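Local coordinates for protein CooT (Carboxydothermus hydrogenoformans, PDB 6FAN) that probably serves as a nickel chaperone in the maturation of carbon monoxide dehydrogenase, at residues E[22-25]-E[30-33]. Sequence-based numbering, arbitrary orientation.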
loop_
_atom_site.group_PDB
_atom_site.type_symbol
_atom_site.label_atom_id
_atom_site.label_comp_id
_atom_site.label_asym_id
_atom_site.label_seq_id
_atom_site.Cartn_x
_atom_site.Cartn_y
_atom_site.Cartn_z
ATOM N N ASP E 22 4.369 5.564 -7.563
ATOM C CA ASP E 22 4.757 6.391 -6.448
ATOM C C ASP E 22 3.571 6.496 -5.489
ATOM O O ASP E 22 3.657 6.005 -4.343
ATOM C CB ASP E 22 5.209 7.774 -6.928
ATOM C CG ASP E 22 5.539 8.711 -5.772
ATOM O OD1 ASP E 22 5.676 8.311 -4.607
ATOM O OD2 ASP E 22 5.613 9.907 -5.997
ATOM N N LYS E 23 2.464 7.107 -5.944
ATOM C CA LYS E 23 1.301 7.302 -5.065
ATOM C C LYS E 23 0.214 6.299 -5.336
ATOM O O LYS E 23 -0.039 5.938 -6.497
ATOM C CB LYS E 23 0.727 8.733 -5.216
ATOM C CG LYS E 23 1.739 9.870 -5.206
ATOM C CD LYS E 23 2.198 10.428 -3.861
ATOM C CE LYS E 23 3.274 11.486 -4.038
ATOM N NZ LYS E 23 2.515 12.683 -4.464
ATOM N N LEU E 24 -0.401 5.818 -4.260
ATOM C CA LEU E 24 -1.622 5.005 -4.404
ATOM C C LEU E 24 -2.670 5.583 -3.435
ATOM O O LEU E 24 -2.433 5.653 -2.239
ATOM C CB LEU E 24 -1.329 3.518 -4.083
ATOM C CG LEU E 24 -2.432 2.498 -4.382
ATOM C CD1 LEU E 24 -1.873 1.112 -4.608
ATOM C CD2 LEU E 24 -3.459 2.444 -3.265
ATOM N N ILE E 25 -3.796 6.028 -3.985
ATOM C CA ILE E 25 -4.814 6.801 -3.242
ATOM C C ILE E 25 -6.176 6.131 -3.481
ATOM O O ILE E 25 -6.700 6.222 -4.577
ATOM C CB ILE E 25 -4.877 8.280 -3.760
ATOM C CG1 ILE E 25 -3.488 8.941 -3.661
ATOM C CG2 ILE E 25 -5.930 9.086 -3.057
ATOM C CD1 ILE E 25 -3.188 9.941 -4.783
ATOM N N GLY E 30 -12.265 4.211 -7.245
ATOM C CA GLY E 30 -11.228 3.160 -7.351
ATOM C C GLY E 30 -9.901 3.593 -6.778
ATOM O O GLY E 30 -9.775 4.696 -6.195
ATOM N N LEU E 31 -8.904 2.732 -6.902
ATOM C CA LEU E 31 -7.563 3.066 -6.434
ATOM C C LEU E 31 -6.936 3.912 -7.514
ATOM O O LEU E 31 -6.860 3.486 -8.666
ATOM C CB LEU E 31 -6.733 1.804 -6.192
ATOM C CG LEU E 31 -7.336 0.803 -5.190
ATOM C CD1 LEU E 31 -6.388 -0.400 -5.056
ATOM C CD2 LEU E 31 -7.652 1.400 -3.807
ATOM N N LEU E 32 -6.511 5.119 -7.164
ATOM C CA LEU E 32 -5.810 5.957 -8.097
ATOM C C LEU E 32 -4.284 5.798 -7.899
ATOM O O LEU E 32 -3.749 6.068 -6.801
ATOM C CB LEU E 32 -6.202 7.423 -7.892
ATOM C CG LEU E 32 -5.464 8.563 -8.628
ATOM C CD1 LEU E 32 -5.372 8.387 -10.131
ATOM C CD2 LEU E 32 -6.210 9.872 -8.350
ATOM N N LEU E 33 -3.600 5.389 -8.974
ATOM C CA LEU E 33 -2.140 5.155 -8.949
ATOM C C LEU E 33 -1.459 6.195 -9.781
ATOM O O LEU E 33 -1.942 6.526 -10.858
ATOM C CB LEU E 33 -1.816 3.756 -9.471
ATOM C CG LEU E 33 -1.972 2.573 -8.522
ATOM C CD1 LEU E 33 -3.411 2.345 -8.012
ATOM C CD2 LEU E 33 -1.528 1.325 -9.255
#
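The side chain of Leu-31 comes loosely up to Leu-24 CD2, its own CD2 at 4.4 Å, on the buried face of the sheet; beyond, it packs on Leu-59 and Pro-26. Next comes Leu-32, whose backbone carries both hydrogen bonds of the contact. Its N gives to Ile-25 O at 2.8 Å, nearly straight at the hydrogen (169°) yet arriving well above the plane of that carbonyl, and its O takes Ile-25 N, likewise at 2.8 Å, with only a modest tilt. The same Leu-32 O also meets Leu-24 CA at 3.4 Å in a CA-H...O contact. On the opposite, partly exposed face of the sheet, Leu-32 and Ile-25 stand next to each other, CB to CB 4.4 Å, while Leu-32 leans on Val-42 and Arg-40. This is the antiparallel ladder of the beta hairpin made by strands 13-27 and 30-35; farther along, Asp-22 and Lys-23 both face Glu-34 in a classic beta bulge, and Lys-23 and Leu-24 pair with a strand of the second subunit, which carries the sheet across the dimer interface. Leu-33 forms the non-hydrogen-bonded pair with Leu-24, its CA making a second CA-H...O contact with Lys-23 O at 3.3 Å. With CG anti to the carbonyl carbon (chi1 -81°), the side chain of Leu-33 lies alongside that of Leu-24, pointing the same way, and puts CD1 3.8 Å from Leu-24 CG. Putting an alanine at Leu-24 would probably open a gap beside Leu-33 CD1 and deprive Ile-57 of its own chain and Leu-50 of the second subunit of a packing partner.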